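Local coordinates for cytokinin riboside 5'-monophosphate phosphoribohydrolase (Corynebacterium glutamicum, PDB 5WQ3), which belongs to the LOG family of proteins, which share a Rossmann-like alpha/beta fold, at residues His83-Ala88 with Pro109-Ala114; Phe166-Gly171 with Ile196-Thr201. All blocks are in the same frame, centred on the assembly; numbering follows the deposited sequence. Where two conformers were deposited one is given.

Contact 1 of 2, residues His83-Ala88 with Pro109-Ala114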
loop_
_atom_site.group_PDB
_atom_site.type_symbol
_atom_site.label_atom_id
_atom_site.label_comp_id
_atom_site.label_asym_id
_atom_site.label_seq_id
_atom_site.Cartn_x
_atom_site.Cartn_y
_atom_site.Cartn_z
ATOM N N HIS C 83 -4.867 54.126 15.535
ATOM C CA HIS C 83 -5.892 54.570 16.465
ATOM C C HIS C 83 -5.551 55.991 16.895
ATOM O O HIS C 83 -4.363 56.316 16.969
ATOM C CB HIS C 83 -5.855 53.583 17.662
ATOM C CG HIS C 83 -7.013 53.700 18.590
ATOM N ND1 HIS C 83 -7.188 54.778 19.420
ATOM C CD2 HIS C 83 -8.049 52.874 18.827
ATOM C CE1 HIS C 83 -8.311 54.642 20.096
ATOM N NE2 HIS C 83 -8.843 53.482 19.765
ATOM N N PRO C 84 -6.553 56.852 17.196
ATOM C CA PRO C 84 -6.181 58.220 17.682
ATOM C C PRO C 84 -5.230 58.258 18.903
ATOM O O PRO C 84 -4.316 59.048 18.899
ATOM C CB PRO C 84 -7.513 58.881 18.057
ATOM C CG PRO C 84 -8.572 58.019 17.450
ATOM C CD PRO C 84 -8.015 56.662 17.127
ATOM N N TYR C 85 -5.454 57.435 19.925
ATOM C CA TYR C 85 -4.530 57.330 21.038
ATOM C C TYR C 85 -3.105 57.109 20.647
ATOM O O TYR C 85 -2.205 57.676 21.282
ATOM C CB TYR C 85 -4.889 56.181 21.937
ATOM C CG TYR C 85 -6.245 56.198 22.523
ATOM C CD1 TYR C 85 -7.052 57.339 22.520
ATOM C CD2 TYR C 85 -6.745 55.050 23.102
ATOM C CE1 TYR C 85 -8.312 57.319 23.102
ATOM C CE2 TYR C 85 -7.983 55.034 23.709
ATOM C CZ TYR C 85 -8.775 56.134 23.665
ATOM O OH TYR C 85 -10.007 56.039 24.270
ATOM N N TYR C 86 -2.862 56.242 19.664
ATOM C CA TYR C 86 -1.513 56.009 19.151
ATOM C C TYR C 86 -0.939 57.338 18.635
ATOM O O TYR C 86 0.207 57.713 18.927
ATOM C CB TYR C 86 -1.452 54.922 18.069
ATOM C CG TYR C 86 -0.046 54.441 17.729
ATOM C CD1 TYR C 86 0.806 55.208 16.962
ATOM C CD2 TYR C 86 0.448 53.242 18.217
ATOM C CE1 TYR C 86 2.101 54.774 16.641
ATOM C CE2 TYR C 86 1.765 52.811 17.919
ATOM C CZ TYR C 86 2.583 53.595 17.137
ATOM O OH TYR C 86 3.894 53.206 16.820
ATOM N N LYS C 87 -1.743 58.060 17.873
ATOM C CA LYS C 87 -1.234 59.301 17.278
ATOM C C LYS C 87 -0.914 60.366 18.372
ATOM O O LYS C 87 0.121 61.085 18.311
ATOM C CB LYS C 87 -2.227 59.842 16.262
ATOM C CG LYS C 87 -1.796 61.127 15.573
ATOM C CD LYS C 87 -2.898 61.578 14.595
ATOM C CE LYS C 87 -2.920 63.085 14.343
ATOM N NZ LYS C 87 -2.107 63.410 13.147
ATOM N N ALA C 88 -1.805 60.440 19.348
ATOM C CA ALA C 88 -1.588 61.234 20.542
ATOM C C ALA C 88 -0.267 60.832 21.264
ATOM O O ALA C 88 0.580 61.680 21.576
ATOM C CB ALA C 88 -2.802 61.102 21.469
ATOM N N PRO C 109 4.751 47.198 22.549
ATOM C CA PRO C 109 4.032 47.716 21.380
ATOM C C PRO C 109 2.897 48.709 21.776
ATOM O O PRO C 109 2.779 49.079 22.935
ATOM C CB PRO C 109 3.454 46.410 20.751
ATOM C CG PRO C 109 3.266 45.473 21.927
ATOM C CD PRO C 109 4.386 45.793 22.876
ATOM N N GLY C 110 2.072 49.146 20.823
ATOM C CA GLY C 110 0.881 49.940 21.162
ATOM C C GLY C 110 1.221 51.310 21.754
ATOM O O GLY C 110 2.080 52.074 21.187
ATOM N N LEU C 111 0.656 51.627 22.914
ATOM C CA LEU C 111 0.876 52.976 23.439
ATOM C C LEU C 111 2.135 53.105 24.276
ATOM O O LEU C 111 2.400 54.181 24.818
ATOM C CB LEU C 111 -0.345 53.464 24.182
ATOM C CG LEU C 111 -1.633 53.418 23.405
ATOM C CD1 LEU C 111 -2.742 53.990 24.239
ATOM C CD2 LEU C 111 -1.503 54.189 22.099
ATOM N N MET C 112 2.946 52.038 24.353
ATOM C CA MET C 112 4.334 52.207 24.742
ATOM C C MET C 112 5.228 52.580 23.566
ATOM O O MET C 112 6.115 53.441 23.686
ATOM C CB MET C 112 4.856 50.934 25.383
ATOM C CG MET C 112 4.129 50.531 26.672
ATOM S SD MET C 112 4.828 48.981 27.288
ATOM C CE MET C 112 3.673 47.859 26.499
ATOM N N GLU C 113 5.045 51.924 22.421
ATOM C CA GLU C 113 5.842 52.260 21.282
ATOM C C GLU C 113 5.584 53.675 20.792
ATOM O O GLU C 113 6.470 54.276 20.240
ATOM C CB GLU C 113 5.527 51.307 20.134
ATOM C CG GLU C 113 6.261 51.563 18.839
ATOM C CD GLU C 113 5.814 50.654 17.754
ATOM O OE1 GLU C 113 4.657 50.822 17.281
ATOM O OE2 GLU C 113 6.608 49.766 17.406
ATOM N N ALA C 114 4.354 54.159 20.876
ATOM C CA ALA C 114 4.030 55.450 20.298
ATOM C C ALA C 114 4.918 56.604 20.872
ATOM O O ALA C 114 5.545 57.381 20.141
ATOM C CB ALA C 114 2.533 55.742 20.465
#

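Contact 2 of 2, residues Phe166-Gly171 with Ile196-Thr201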
loop_
_atom_site.group_PDB
_atom_site.type_symbol
_atom_site.label_atom_id
_atom_site.label_comp_id
_atom_site.label_asym_id
_atom_site.label_seq_id
_atom_site.Cartn_x
_atom_site.Cartn_y
_atom_site.Cartn_z
ATOM N N PHE C 166 4.956 60.881 35.669
ATOM C CA PHE C 166 4.276 59.786 35.012
ATOM C C PHE C 166 3.101 60.399 34.209
ATOM O O PHE C 166 2.306 61.168 34.749
ATOM C CB PHE C 166 3.620 58.807 36.003
ATOM C CG PHE C 166 4.494 57.651 36.495
ATOM C CD1 PHE C 166 5.844 57.605 36.266
ATOM C CD2 PHE C 166 3.918 56.639 37.292
ATOM C CE1 PHE C 166 6.612 56.559 36.776
ATOM C CE2 PHE C 166 4.673 55.598 37.810
ATOM C CZ PHE C 166 6.050 55.560 37.549
ATOM N N VAL C 167 3.006 59.999 32.957
ATOM C CA VAL C 167 1.852 60.258 32.102
ATOM C C VAL C 167 1.219 58.949 31.660
ATOM O O VAL C 167 1.857 58.082 31.135
ATOM C CB VAL C 167 2.259 61.008 30.839
ATOM C CG1 VAL C 167 1.033 61.260 29.942
ATOM C CG2 VAL C 167 2.908 62.300 31.221
ATOM N N CYS C 168 -0.079 58.807 31.884
ATOM C CA CYS C 168 -0.764 57.562 31.522
ATOM C C CYS C 168 -1.717 57.821 30.396
ATOM O O CYS C 168 -2.744 58.472 30.599
ATOM C CB CYS C 168 -1.539 57.046 32.726
ATOM S SG CYS C 168 -0.506 56.564 34.145
ATOM N N LEU C 169 -1.345 57.355 29.206
ATOM C CA LEU C 169 -2.292 57.168 28.125
ATOM C C LEU C 169 -3.300 56.083 28.525
ATOM O O LEU C 169 -3.135 55.347 29.552
ATOM C CB LEU C 169 -1.594 56.863 26.808
ATOM C CG LEU C 169 -0.572 57.873 26.224
ATOM C CD1 LEU C 169 0.395 57.308 25.216
ATOM C CD2 LEU C 169 -1.312 59.017 25.545
ATOM N N PRO C 170 -4.410 56.016 27.781
ATOM C CA PRO C 170 -5.367 54.983 28.099
ATOM C C PRO C 170 -4.736 53.598 28.112
ATOM O O PRO C 170 -3.855 53.294 27.299
ATOM C CB PRO C 170 -6.394 55.100 26.958
ATOM C CG PRO C 170 -6.372 56.553 26.634
ATOM C CD PRO C 170 -4.898 56.889 26.689
ATOM N N GLY C 171 -5.146 52.793 29.086
ATOM C CA GLY C 171 -4.662 51.450 29.175
ATOM C C GLY C 171 -5.409 50.564 30.125
ATOM O O GLY C 171 -6.333 51.000 30.783
ATOM N N ILE C 196 1.548 63.856 37.737
ATOM C CA ILE C 196 0.918 62.677 37.275
ATOM C C ILE C 196 -0.152 63.186 36.357
ATOM O O ILE C 196 -0.987 64.021 36.777
ATOM C CB ILE C 196 0.269 61.870 38.419
ATOM C CG1 ILE C 196 1.328 61.389 39.442
ATOM C CG2 ILE C 196 -0.528 60.707 37.805
ATOM C CD1 ILE C 196 0.714 60.835 40.697
ATOM N N VAL C 197 -0.113 62.724 35.123
ATOM C CA VAL C 197 -1.085 63.216 34.135
ATOM C C VAL C 197 -1.805 62.074 33.472
ATOM O O VAL C 197 -1.157 61.050 33.133
ATOM C CB VAL C 197 -0.411 64.014 33.011
ATOM C CG1 VAL C 197 -1.485 64.598 32.077
ATOM C CG2 VAL C 197 0.445 65.107 33.595
ATOM N N LEU C 198 -3.150 62.208 33.330
ATOM C CA LEU C 198 -3.921 61.204 32.585
ATOM C C LEU C 198 -4.395 61.854 31.281
ATOM O O LEU C 198 -4.963 62.927 31.325
ATOM C CB LEU C 198 -5.136 60.613 33.411
ATOM C CG LEU C 198 -4.921 60.221 34.925
ATOM C CD1 LEU C 198 -6.175 59.700 35.560
ATOM C CD2 LEU C 198 -3.834 59.181 35.141
ATOM N N ILE C 199 -4.199 61.188 30.158
ATOM C CA ILE C 199 -4.614 61.660 28.852
ATOM C C ILE C 199 -5.826 60.909 28.352
ATOM O O ILE C 199 -5.776 59.739 28.221
ATOM C CB ILE C 199 -3.516 61.464 27.818
ATOM C CG1 ILE C 199 -2.205 62.074 28.283
ATOM C CG2 ILE C 199 -3.960 61.943 26.458
ATOM C CD1 ILE C 199 -2.104 63.556 28.250
ATOM N N GLY C 200 -6.890 61.628 28.021
ATOM C CA GLY C 200 -8.101 61.025 27.558
ATOM C C GLY C 200 -9.164 61.280 28.596
ATOM O O GLY C 200 -9.306 60.553 29.557
ATOM N N THR C 201 -9.916 62.346 28.399
ATOM C CA THR C 201 -10.805 62.799 29.438
ATOM C C THR C 201 -11.981 61.855 29.506
ATOM O O THR C 201 -12.473 61.565 30.544
ATOM C CB THR C 201 -11.348 64.209 29.192
ATOM O OG1 THR C 201 -11.759 64.326 27.833
ATOM C CG2 THR C 201 -10.355 65.246 29.554
#

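Contact 1 of 2, residues His83-Ala88 with Pro109-Ala114
Y86 meets E113 and A114 because its CG stands anti to the backbone N (chi1 -167°), which carries the ring off the first turn of helix 84-98 and over the start of helix 113-121. E113 takes the same first torsion (chi1 178°) and runs on beyond CG as an extended chain that sets OE1 at the ring edge, near its plane. Y86 OH gives a hydrogen bond to E113 OE1 at 2.5 Å; the hydroxyl lies above the carboxylate plane rather than in it, and ring and carboxylate are turned 82° against each other. A114 CB sits over the middle of one face of the Y86 ring, 3.7 Å from its centroid and on the ring normal, a CH-pi contact. G110 O lies obliquely to the same ring, 3.4 Å from Y86 CE2, while accepting the backbone N-H of A114. L111 fills the angle between the two tyrosines: its CD2 reaches the backbone of Y86, 3.5 Å from N, and its CD1 packs on Y85 CB at 3.8 Å. The Y85 ring itself turns away from 109-114, and H83 CE1 lies over the centre of one of its faces. H83 is the N-cap of helix 84-98; its ND1 accepts from Y85 N at 3.2 Å, with the donor in the imidazole plane. On the other side of the contact, P109 to M112 forms a type II' turn in which G110 holds a positive phi, and E113 also touches P141 and Y142. The first turn of helix 84-98 is thus joined to the turn leading into helix 113-121 by one polar bond beside an apolar patch. The buried phenol donates to a partly exposed acid, which holds its hydroxyl in place, while A114 CB over the face and L111 CD2 near Y86 CB bear on the ring.

Contact 2 of 2, residues Phe166-Gly171 with Ile196-Thr201
V167 and I199 meet on one face of the sheet, their side chains crossing obliquely. V167 CB lies 4.1 Å from V197 O; from there CG1, anti to the backbone N (chi1 179°), reaches I199 CG1 at 3.7 Å, whereas CG2 packs on V197 CB at 4.1 Å, the two valines lying side by side. I242 and F241 of helix 235-246 lie against V167 and V197. Strands 166-168 and 196-199 run parallel, 16° apart, and are joined through helix 173-188 in a beta-alpha-beta crossover of the seven-stranded parallel sheet of this Rossmann-like fold. V197 N donates to F166 O at 2.9 Å, C168 N to V197 O at 2.8 Å, and I199 N to C168 O at 3.1 Å, this last donor tilted 33° from the carbonyl plane. C168 and L198 point to the opposite face, CB to CD2, where W204 of helix 201-216 touches both. Past the end of strand 166-168, L169 CD2 lies alongside I199 CB, and P170 CD rests 3.4 Å from I199 O, just before G200, at the N-cap position of helix 201-216.

From the N terminus, strand 70-74 leads to 83-88, and contact 1 closes a loop of twenty residues holding most of helix 84-98 and strand 102-105. Helix 113-121 then carries the chain on to strand 126-131 and the outermost strand 145-149. Helix 152-162 follows, and contact 2 opens at 166-171 and closes a second loop around helix 173-188 at 196-201. The two loops neither nest nor cross; they come in series. Their centres are about 12 Å apart, and they touch where L111 CD1 packs 3.3 Å from P170 O and Y85 CE2 lies near P170 CB. Contact 1 ties helix 84-98 to the turn that leads into helix 113-121, contact 2 two strands of the central sheet.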